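Local coordinates for Glyoxalase/bleomycin resistance protein/dioxygenase (Catenulispora acidiphila, PDB 4N04) that is of unestablished function but belongs to the glyoxalase/bleomycin resistance/dioxygenase superfamily and may act as a dioxygenase, at residues A[14-17]-A[18-21]; A[35-38]-A[39-42]. The protein carries 1 engineered substitution. One frame throughout, in Å; residues are numbered along the deposited sequence.

Interaction 1. Residues A[14-17]-A[18-21]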
loop_
_atom_site.group_PDB
_atom_site.type_symbol
_atom_site.label_atom_id
_atom_site.label_comp_id
_atom_site.label_asym_id
_atom_site.label_seq_id
_atom_site.Cartn_x
_atom_site.Cartn_y
_atom_site.Cartn_z
ATOM N N VAL A 14 -1.937 0.744 11.951
ATOM C CA VAL A 14 -2.387 2.123 11.757
ATOM C C VAL A 14 -2.971 2.778 13.027
ATOM O O VAL A 14 -3.320 2.096 13.999
ATOM C CB VAL A 14 -3.402 2.236 10.590
ATOM C CG1 VAL A 14 -2.845 1.561 9.323
ATOM C CG2 VAL A 14 -4.740 1.636 10.988
ATOM N N GLY A 15 -3.049 4.105 12.998
ATOM C CA GLY A 15 -3.632 4.873 14.089
ATOM C C GLY A 15 -5.148 4.952 13.992
ATOM O O GLY A 15 -5.856 4.164 14.605
ATOM N N ASP A 16 -5.698 5.914 13.240
ATOM C CA ASP A 16 -7.131 5.958 12.973
ATOM C C ASP A 16 -7.481 5.002 11.841
ATOM O O ASP A 16 -7.002 5.166 10.721
ATOM C CB ASP A 16 -7.580 7.381 12.632
ATOM C CG ASP A 16 -8.935 7.421 11.928
ATOM O OD1 ASP A 16 -9.805 6.548 12.165
ATOM O OD2 ASP A 16 -9.139 8.345 11.124
ATOM N N PHE A 17 -8.330 4.018 12.124
ATOM C CA PHE A 17 -8.670 3.026 11.114
ATOM C C PHE A 17 -9.360 3.643 9.890
ATOM O O PHE A 17 -8.959 3.380 8.754
ATOM C CB PHE A 17 -9.513 1.909 11.711
ATOM C CG PHE A 17 -9.866 0.833 10.728
ATOM C CD1 PHE A 17 -8.957 -0.164 10.413
ATOM C CD2 PHE A 17 -11.107 0.814 10.114
ATOM C CE1 PHE A 17 -9.283 -1.167 9.505
ATOM C CE2 PHE A 17 -11.440 -0.187 9.209
ATOM C CZ PHE A 17 -10.524 -1.178 8.906
ATOM N N GLY A 18 -10.377 4.469 10.120
ATOM C CA GLY A 18 -11.094 5.118 9.036
ATOM C C GLY A 18 -10.230 5.891 8.050
ATOM O O GLY A 18 -10.388 5.749 6.834
ATOM N N ALA A 19 -9.308 6.707 8.560
ATOM C CA ALA A 19 -8.404 7.458 7.684
ATOM C C ALA A 19 -7.546 6.502 6.864
ATOM O O ALA A 19 -7.354 6.683 5.660
ATOM C CB ALA A 19 -7.529 8.391 8.483
ATOM N N ALA A 20 -7.046 5.468 7.526
ATOM C CA ALA A 20 -6.160 4.514 6.874
ATOM C C ALA A 20 -6.901 3.716 5.800
ATOM O O ALA A 20 -6.386 3.507 4.696
ATOM C CB ALA A 20 -5.509 3.581 7.909
ATOM N N LEU A 21 -8.106 3.265 6.129
ATOM C CA LEU A 21 -8.907 2.503 5.188
ATOM C C LEU A 21 -9.192 3.335 3.941
ATOM O O LEU A 21 -9.071 2.837 2.817
ATOM C CB LEU A 21 -10.210 2.054 5.846
ATOM C CG LEU A 21 -11.261 1.366 4.974
ATOM C CD1 LEU A 21 -10.688 0.156 4.258
ATOM C CD2 LEU A 21 -12.439 0.954 5.849
#
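L21 N donates to F17 O over 2.8 Å. The bond is nearly straight, 165° at the hydrogen. One residue earlier, A20 N gives a longer bond of 3.2 Å to D16 O. These two i to i+4 bonds start helix 17-28. D16 is the N-cap. Its OD2 accepts from A19 N at 3.0 Å, a weak and bent capping bond. The D16 CG lies anti to the backbone N (chi1 162°), which swings the carboxylate over the first amides of the helix. D16 OD1 lies 3.0 Å from G18 N. The negative group may also balance the partial positive charge of this helix end. Here the chain runs from strand 8-14 into helix 17-28. Three strands, 34-37, 40-46 and 49-55, follow, and this order of one strand, one helix and three strands fits the vicinal oxygen chelate fold of the superfamily. V14, the last residue of strand 8-14, brings both its methyls against the methyl of A20, with V14 CG1 3.6 Å from A20 CB. Thus the end of the strand packs on the first turn of the helix. On another side of that turn, F17 CE2 meets L21 CD2 at 3.7 Å, and L21 CB lies above one ring face near its rim. D105 OD2 holds G15 N, and E55 OE2 holds F17 N.

Interaction 2. Residues A[35-38]-A[39-42]; sequences YPHE and TEAV
Y35 passes close to the backbone of E40. Its CA makes a CA-H...O contact of 3.4 Å with E40 O, and its ring meets the A41 methyl obliquely, Y35 CE1 to A41 CB 4.1 Å. P36, where the chain turns a corner, lays its ring across two side chains at about a right angle. P36 CG is 3.6 Å from V42 CG2 and 3.7 Å from E40 OE2. H37 starts a type I beta turn that ends at E40. Its CG sits between the backbone N and the carbonyl carbon (chi1 68°), which folds the imidazole back over the turn. There E40 CB packs on one ring face in a CH-pi contact, 3.7 Å from the centroid. The E40 carboxylate is nearly perpendicular to the ring, with E40 OE1 3.1 Å from H37 NE2. T39 OG1 comes in at the ring edge, in the plane, near CE1. E38 and T39 are the middle residues of the turn. E40 OE2 is hydrogen-bonded to the amine of a bound 2-(N-cyclohexylamino)ethanesulfonic acid, probably from the crystallisation liquor. The turn closes the beta hairpin of strands 34-37 and 40-46. Strand 49-55 pairs with 40-46 through A41 and I53, and helix 17-28 packs on Y35 and A41 with L21 and F17.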
loop_
_atom_site.group_PDB
_atom_site.type_symbol
_atom_site.label_atom_id
_atom_site.label_comp_id
_atom_site.label_asym_id
_atom_site.label_seq_id
_atom_site.Cartn_x
_atom_site.Cartn_y
_atom_site.Cartn_z
ATOM N N TYR A 35 -13.106 -8.034 5.911
ATOM C CA TYR A 35 -12.755 -7.494 7.223
ATOM C C TYR A 35 -12.775 -8.585 8.290
ATOM O O TYR A 35 -13.834 -8.972 8.754
ATOM C CB TYR A 35 -13.719 -6.388 7.655
ATOM C CG TYR A 35 -13.831 -5.215 6.720
ATOM C CD1 TYR A 35 -13.285 -3.985 7.052
ATOM C CD2 TYR A 35 -14.493 -5.333 5.510
ATOM C CE1 TYR A 35 -13.392 -2.903 6.202
ATOM C CE2 TYR A 35 -14.602 -4.262 4.648
ATOM C CZ TYR A 35 -14.057 -3.047 4.999
ATOM O OH TYR A 35 -14.180 -1.983 4.132
ATOM N N PRO A 36 -11.596 -9.078 8.687
ATOM C CA PRO A 36 -11.489 -10.005 9.819
ATOM C C PRO A 36 -12.205 -9.480 11.066
ATOM O O PRO A 36 -12.831 -10.264 11.766
ATOM C CB PRO A 36 -9.984 -10.071 10.068
ATOM C CG PRO A 36 -9.384 -9.794 8.741
ATOM C CD PRO A 36 -10.289 -8.804 8.068
ATOM N N HIS A 37 -12.101 -8.184 11.349
ATOM C CA HIS A 37 -12.946 -7.561 12.362
ATOM C C HIS A 37 -13.183 -6.091 12.029
ATOM O O HIS A 37 -12.969 -5.679 10.894
ATOM C CB HIS A 37 -12.400 -7.760 13.780
ATOM C CG HIS A 37 -11.119 -7.040 14.055
ATOM N ND1 HIS A 37 -11.069 -5.699 14.369
ATOM C CD2 HIS A 37 -9.841 -7.483 14.094
ATOM C CE1 HIS A 37 -9.813 -5.342 14.574
ATOM N NE2 HIS A 37 -9.046 -6.406 14.414
ATOM N N GLU A 38 -13.634 -5.300 12.993
ATOM C CA GLU A 38 -14.045 -3.938 12.670
ATOM C C GLU A 38 -12.908 -2.962 12.402
ATOM O O GLU A 38 -13.071 -2.033 11.617
ATOM C CB GLU A 38 -14.977 -3.363 13.724
ATOM C CG GLU A 38 -16.103 -2.581 13.082
ATOM C CD GLU A 38 -16.750 -1.590 14.018
ATOM O OE1 GLU A 38 -16.082 -1.181 14.999
ATOM O OE2 GLU A 38 -17.921 -1.220 13.762
ATOM N N THR A 39 -11.768 -3.151 13.056
ATOM C CA THR A 39 -10.617 -2.311 12.759
ATOM C C THR A 39 -9.487 -3.085 12.055
ATOM O O THR A 39 -8.308 -2.916 12.359
ATOM C CB THR A 39 -10.130 -1.556 14.007
ATOM O OG1 THR A 39 -9.929 -2.480 15.077
ATOM C CG2 THR A 39 -11.175 -0.533 14.429
ATOM N N GLU A 40 -9.880 -3.908 11.085
ATOM C CA GLU A 40 -8.957 -4.709 10.299
ATOM C C GLU A 40 -9.488 -4.938 8.902
ATOM O O GLU A 40 -10.614 -5.385 8.719
ATOM C CB GLU A 40 -8.734 -6.061 10.949
ATOM C CG GLU A 40 -7.327 -6.269 11.383
ATOM C CD GLU A 40 -6.981 -7.723 11.580
ATOM O OE1 GLU A 40 -7.148 -8.224 12.716
ATOM O OE2 GLU A 40 -6.539 -8.354 10.593
ATOM N N ALA A 41 -8.661 -4.642 7.911
ATOM C CA ALA A 41 -9.049 -4.810 6.527
ATOM C C ALA A 41 -7.925 -5.504 5.768
ATOM O O ALA A 41 -6.752 -5.153 5.919
ATOM C CB ALA A 41 -9.364 -3.460 5.911
ATOM N N VAL A 42 -8.296 -6.490 4.962
ATOM C CA VAL A 42 -7.370 -7.287 4.175
ATOM C C VAL A 42 -7.644 -7.088 2.686
ATOM O O VAL A 42 -8.790 -7.167 2.248
ATOM C CB VAL A 42 -7.557 -8.781 4.480
ATOM C CG1 VAL A 42 -6.652 -9.634 3.611
ATOM C CG2 VAL A 42 -7.320 -9.060 5.946
#

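In the fold
Interactions 1 and 2 both lie in the half of the chain built on strands 8-14, 34-37, 40-46 and 49-55. Interaction 1 starts the helix that packs against this sheet. Interaction 2 closes the hairpin at one end of it. Their centres are 11 Å apart and they touch directly: the F17 ring reaches the backbone of T39 and E40, with F17 CE1 3.2 Å from E40 N, and L21 CD2 approaches Y35 OH. V14, F17 and A20 are buried in interaction 1. In interaction 2 only A41 and V42 are buried, and 35-38 is exposed. Backbone bonds and a capping carboxylate hold the start of the helix. In residues 35-42, side-chain packing on the imidazole and proline rings is more prominent.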